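Local coordinates for serine-rich Repeat Adhesion Glycoprotein (Srr1) (Streptococcus agalactiae, PDB 4MBO) that binds fibrinogen as a surface adhesin of the bacterium, probably through the two Ig-like domains of its binding region, at residues I22-N27 against Q148-E153; T167-N172 against M200-G205. One frame throughout, in Å; residues are numbered along the deposited sequence. Where two conformers were deposited one is given.

Contact 1. Residues I22-N27 against Q148-E153; sequences IALKDN and QVASIE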
loop_
_atom_site.group_PDB
_atom_site.type_symbol
_atom_site.label_atom_id
_atom_site.label_comp_id
_atom_site.label_asym_id
_atom_site.label_seq_id
_atom_site.Cartn_x
_atom_site.Cartn_y
_atom_site.Cartn_z
ATOM N N ILE A 22 -23.616 -11.507 0.570
ATOM C CA ILE A 22 -22.351 -10.783 0.494
ATOM C C ILE A 22 -22.241 -9.951 1.762
ATOM O O ILE A 22 -23.239 -9.419 2.257
ATOM C CB ILE A 22 -22.250 -9.923 -0.802
ATOM C CG1 ILE A 22 -20.837 -9.336 -0.912
ATOM C CG2 ILE A 22 -23.315 -8.822 -0.845
ATOM C CD1 ILE A 22 -20.525 -8.795 -2.285
ATOM N N ALA A 23 -21.027 -9.833 2.289
ATOM C CA ALA A 23 -20.792 -9.097 3.503
ATOM C C ALA A 23 -19.379 -8.578 3.582
ATOM O O ALA A 23 -18.445 -9.145 2.974
ATOM C CB ALA A 23 -21.063 -9.961 4.713
ATOM N N LEU A 24 -19.263 -7.424 4.263
ATOM C CA LEU A 24 -17.974 -6.802 4.600
ATOM C C LEU A 24 -17.877 -6.811 6.122
ATOM O O LEU A 24 -18.795 -6.369 6.833
ATOM C CB LEU A 24 -17.856 -5.378 4.033
ATOM C CG LEU A 24 -17.650 -5.311 2.535
ATOM C CD1 LEU A 24 -17.950 -3.913 2.035
ATOM C CD2 LEU A 24 -16.248 -5.745 2.122
ATOM N N LYS A 25 -16.762 -7.336 6.631
ATOM C CA LYS A 25 -16.568 -7.469 8.068
ATOM C C LYS A 25 -15.224 -6.918 8.546
ATOM O O LYS A 25 -14.233 -6.925 7.800
ATOM C CB LYS A 25 -16.732 -8.943 8.453
ATOM C CG LYS A 25 -18.157 -9.462 8.225
ATOM C CD LYS A 25 -18.278 -10.985 8.241
ATOM C CE LYS A 25 -19.646 -11.386 7.689
ATOM N NZ LYS A 25 -19.729 -12.767 7.131
ATOM N N ASP A 26 -15.211 -6.457 9.796
ATOM C CA ASP A 26 -14.024 -5.836 10.397
ATOM C C ASP A 26 -13.646 -6.440 11.759
ATOM O O ASP A 26 -13.022 -5.790 12.571
ATOM C CB ASP A 26 -14.231 -4.317 10.525
ATOM C CG ASP A 26 -15.233 -3.889 11.601
ATOM O OD1 ASP A 26 -15.891 -4.728 12.259
ATOM O OD2 ASP A 26 -15.381 -2.640 11.785
ATOM N N ASN A 27 -14.033 -7.684 11.960
ATOM C CA ASN A 27 -13.771 -8.363 13.220
ATOM C C ASN A 27 -12.280 -8.455 13.551
ATOM O O ASN A 27 -11.898 -8.396 14.732
ATOM C CB ASN A 27 -14.385 -9.764 13.164
ATOM C CG ASN A 27 -15.884 -9.729 12.926
ATOM O OD1 ASN A 27 -16.523 -8.683 13.065
ATOM N ND2 ASN A 27 -16.452 -10.867 12.564
ATOM N N GLN A 148 -27.474 -7.944 -4.455
ATOM C CA GLN A 148 -27.144 -7.891 -3.031
ATOM C C GLN A 148 -25.947 -7.012 -2.804
ATOM O O GLN A 148 -24.969 -7.086 -3.551
ATOM C CB GLN A 148 -26.821 -9.283 -2.508
ATOM C CG GLN A 148 -27.955 -10.286 -2.697
ATOM C CD GLN A 148 -29.305 -9.861 -2.140
ATOM O OE1 GLN A 148 -30.345 -10.063 -2.796
ATOM N NE2 GLN A 148 -29.308 -9.265 -0.990
ATOM N N VAL A 149 -26.024 -6.207 -1.755
ATOM C CA VAL A 149 -24.976 -5.238 -1.463
ATOM C C VAL A 149 -24.618 -5.246 0.000
ATOM O O VAL A 149 -25.471 -5.493 0.861
ATOM C CB VAL A 149 -25.454 -3.799 -1.846
ATOM C CG1 VAL A 149 -24.302 -2.809 -1.855
ATOM C CG2 VAL A 149 -26.113 -3.775 -3.212
ATOM N N ALA A 150 -23.340 -5.047 0.267
ATOM C CA ALA A 150 -22.827 -4.924 1.601
ATOM C C ALA A 150 -22.126 -3.590 1.773
ATOM O O ALA A 150 -21.586 -3.030 0.807
ATOM C CB ALA A 150 -21.857 -6.055 1.864
ATOM N N SER A 151 -22.123 -3.096 3.001
ATOM C CA SER A 151 -21.418 -1.862 3.327
ATOM C C SER A 151 -20.849 -1.909 4.715
ATOM O O SER A 151 -21.343 -2.639 5.615
ATOM C CB SER A 151 -22.335 -0.635 3.207
ATOM O OG SER A 151 -23.287 -0.559 4.287
ATOM N N ILE A 152 -19.780 -1.159 4.891
ATOM C CA ILE A 152 -19.174 -0.972 6.207
ATOM C C ILE A 152 -18.479 0.377 6.200
ATOM O O ILE A 152 -18.027 0.840 5.142
ATOM C CB ILE A 152 -18.225 -2.130 6.580
ATOM C CG1 ILE A 152 -17.945 -2.138 8.095
ATOM C CG2 ILE A 152 -16.942 -2.063 5.766
ATOM C CD1 ILE A 152 -17.215 -3.382 8.535
ATOM N N GLU A 153 -18.420 1.029 7.364
ATOM C CA GLU A 153 -17.750 2.315 7.490
ATOM C C GLU A 153 -16.560 2.220 8.439
ATOM O O GLU A 153 -16.659 1.605 9.509
ATOM C CB GLU A 153 -18.707 3.395 8.027
ATOM C CG GLU A 153 -19.787 3.804 7.066
ATOM C CD GLU A 153 -20.608 4.952 7.647
ATOM O OE1 GLU A 153 -20.543 6.013 7.055
ATOM O OE2 GLU A 153 -21.231 4.792 8.715
HETATM O O HOH W 1 -21.024 -4.285 7.717
#
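Ala150 sets the shape of this contact: its methyl CB is the bump, and the backbone of Ile22 to Leu24 is the hollow that takes it. Ala150 CB sits 3.6 Å from Ala23 CA and also touches Ile22 O, with Ile22 CG2 and Leu24 CG somewhat farther off. The strand axes approach to 5.5 Å, with the small methyl of Ala150 between the backbones, and run nearly parallel at 8°, yet no direct hydrogen bond links them. Ile22 lays its CG2 branch against the neighbouring strand, 3.6 Å from Gln148 O, and the same methyl touches Gln148 CB before that side chain bends away at chi2 (-54°). Next along comes Leu24, whose CB rests on Ile152 CG2 at 3.9 Å while its CD1 reaches over the carbonyl of Ala150. Ile152 then extends its other branch: with CG1 anti to the backbone N (chi1 -163°), Ile152 CD1 is carried forward to the flank of Asp26, 3.7 Å from Asp26 CG, so an apolar tip lies against a carboxylate carbon. One water bridges the backbones, donating to Leu24 O and, at 2.7 Å, to Ser151 O. The two strands belong to different sheets of the N-terminal, Ig-like part of the chain: edge strand 20-25, hydrogen-bonded to strand 43-51, lies beside strand 148-157, which sits between strands 139-145 and 34-36 in the other sheet. Ile22 and Leu24 lean on Leu45 of strand 43-51, and Ile22 also meets Ala143 and Leu145 of strand 139-145.

Contact 2. Residues T167-N172 against M200-G205; sequences TNVKTN and MYFASG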
loop_
_atom_site.group_PDB
_atom_site.type_symbol
_atom_site.label_atom_id
_atom_site.label_comp_id
_atom_site.label_asym_id
_atom_site.label_seq_id
_atom_site.Cartn_x
_atom_site.Cartn_y
_atom_site.Cartn_z
ATOM N N THR A 167 15.806 23.717 20.302
ATOM C CA THR A 167 16.471 24.905 19.880
ATOM C C THR A 167 17.568 24.676 18.837
ATOM O O THR A 167 17.661 25.404 17.840
ATOM C CB THR A 167 17.051 25.639 21.113
ATOM O OG1 THR A 167 15.978 25.942 22.009
ATOM C CG2 THR A 167 17.742 26.885 20.703
ATOM N N ASN A 168 18.358 23.615 19.017
ATOM C CA ASN A 168 19.506 23.376 18.163
ATOM C C ASN A 168 19.311 22.366 17.010
ATOM O O ASN A 168 20.156 22.264 16.118
ATOM C CB ASN A 168 20.721 22.951 19.037
ATOM C CG ASN A 168 20.412 21.762 19.997
ATOM O OD1 ASN A 168 19.255 21.445 20.301
ATOM N ND2 ASN A 168 21.471 21.125 20.487
ATOM N N VAL A 169 18.221 21.620 17.097
ATOM C CA VAL A 169 17.880 20.548 16.164
ATOM C C VAL A 169 16.387 20.520 15.916
ATOM O O VAL A 169 15.588 20.343 16.844
ATOM C CB VAL A 169 18.347 19.176 16.752
ATOM C CG1 VAL A 169 17.746 18.003 16.003
ATOM C CG2 VAL A 169 19.864 19.133 16.792
ATOM N N LYS A 170 15.994 20.689 14.646
ATOM C CA LYS A 170 14.601 20.619 14.229
ATOM C C LYS A 170 14.600 19.698 13.010
ATOM O O LYS A 170 15.204 20.025 11.961
ATOM C CB LYS A 170 14.060 22.000 13.851
ATOM C CG LYS A 170 14.396 23.051 14.897
ATOM C CD LYS A 170 14.001 24.462 14.447
ATOM C CE LYS A 170 14.371 25.505 15.484
ATOM N NZ LYS A 170 13.674 25.298 16.778
ATOM N N THR A 171 13.965 18.550 13.160
ATOM C CA THR A 171 13.920 17.574 12.093
ATOM C C THR A 171 12.592 16.840 12.103
ATOM O O THR A 171 11.890 16.818 13.110
ATOM C CB THR A 171 15.060 16.529 12.210
ATOM O OG1 THR A 171 14.978 15.873 13.481
ATOM C CG2 THR A 171 16.436 17.147 12.104
ATOM N N ASN A 172 12.218 16.265 10.968
ATOM C CA ASN A 172 11.051 15.390 10.903
ATOM C C ASN A 172 11.164 14.474 9.690
ATOM O O ASN A 172 11.667 14.872 8.668
ATOM C CB ASN A 172 9.700 16.121 10.953
ATOM C CG ASN A 172 9.398 16.952 9.719
ATOM O OD1 ASN A 172 8.660 16.498 8.855
ATOM N ND2 ASN A 172 9.944 18.167 9.651
ATOM N N MET A 200 13.629 22.779 8.979
ATOM C CA MET A 200 14.542 21.758 9.511
ATOM C C MET A 200 15.878 22.467 9.678
ATOM O O MET A 200 16.266 23.274 8.842
ATOM C CB MET A 200 14.653 20.511 8.643
ATOM C CG MET A 200 13.297 19.855 8.415
ATOM S SD MET A 200 13.398 18.085 8.122
ATOM C CE MET A 200 14.631 18.089 6.855
ATOM N N TYR A 201 16.565 22.165 10.764
ATOM C CA TYR A 201 17.748 22.899 11.127
ATOM C C TYR A 201 18.661 22.178 12.095
ATOM O O TYR A 201 18.187 21.543 13.045
ATOM C CB TYR A 201 17.255 24.191 11.797
ATOM C CG TYR A 201 18.245 25.063 12.546
ATOM C CD1 TYR A 201 19.119 25.906 11.856
ATOM C CD2 TYR A 201 18.220 25.149 13.940
ATOM C CE1 TYR A 201 19.981 26.754 12.518
ATOM C CE2 TYR A 201 19.090 26.010 14.618
ATOM C CZ TYR A 201 19.961 26.800 13.901
ATOM O OH TYR A 201 20.811 27.658 14.563
ATOM N N PHE A 202 19.955 22.327 11.853
ATOM C CA PHE A 202 21.011 21.935 12.776
ATOM C C PHE A 202 21.825 23.202 13.017
ATOM O O PHE A 202 22.317 23.814 12.063
ATOM C CB PHE A 202 22.017 20.906 12.217
ATOM C CG PHE A 202 21.528 19.491 12.143
ATOM C CD1 PHE A 202 20.415 19.045 12.838
ATOM C CD2 PHE A 202 22.285 18.550 11.456
ATOM C CE1 PHE A 202 20.025 17.725 12.785
ATOM C CE2 PHE A 202 21.924 17.209 11.433
ATOM C CZ PHE A 202 20.773 16.795 12.085
ATOM N N ALA A 203 21.969 23.586 14.273
ATOM C CA ALA A 203 22.748 24.782 14.637
ATOM C C ALA A 203 24.213 24.641 14.280
ATOM O O ALA A 203 24.712 23.518 14.097
ATOM C CB ALA A 203 22.611 25.047 16.134
ATOM N N SER A 204 24.899 25.781 14.155
ATOM C CA SER A 204 26.344 25.814 13.882
ATOM C C SER A 204 27.073 24.864 14.824
ATOM O O SER A 204 26.789 24.835 16.020
ATOM C CB SER A 204 26.899 27.220 14.082
ATOM O OG SER A 204 26.235 28.135 13.248
ATOM N N GLY A 205 27.996 24.074 14.271
ATOM C CA GLY A 205 28.763 23.092 15.048
ATOM C C GLY A 205 28.232 21.675 14.960
ATOM O O GLY A 205 28.929 20.705 15.332
#
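Lys170 and Tyr201 exchange two backbone hydrogen bonds, N to O in both directions and each 2.8 Å long, as an antiparallel hydrogen-bonded pair. Beyond Val169 and Phe202, the adjoining non-hydrogen-bonded pair, a third backbone bond runs from Ala203 N to Asn168 O at 2.9 Å. CA-H...O contacts reinforce them, among them Met200 CA to Lys170 O at 3.1 Å. These are the open ends of a long β-hairpin, strands 169-181 and 186-202, in the C-terminal domain of the fibrinogen-binding adhesin. Apolar contacts gather on the side of Val169 and Phe202: CG1 of Val169 meets the phenylalanine ring edge at Phe202 CE1, 4.0 Å away, and Thr171 CG2 reaches the same CE1 obliquely at 3.7 Å. Tyr308 packs against the Phe202 ring edge-to-face. On the other side Lys170 crosses Tyr201 obliquely, its last bend (chi4 -62°) taking NZ to a salt bridge with Glu165, while Thr167 O lies in the plane of the tyrosine ring, 3.6 Å from Tyr201 CE2. Sulfur supplies one weak bond, from Asn172 N to Met200 SD at 3.6 Å.

Contact 1 and contact 2 lie on opposite sides of the chain's centre, about 48 Å apart between centres and about 29 Å between nearest atoms. They follow one another in the sequence, the first complete before the second begins, and share no strand or sheet. Contact 1 brings the edge strand of one sheet beside the next-to-outermost strand of another, using strands far apart in the sequence; contact 2 pairs neighbouring strands of one hairpin within a single antiparallel sheet. The former belongs to the N-terminal Ig-like part, the latter to the C-terminal adhesin domain. One lies in each half of an elongated, two-part adhesin, consistent with fibrinogen binding by tandem domains as in related surface proteins.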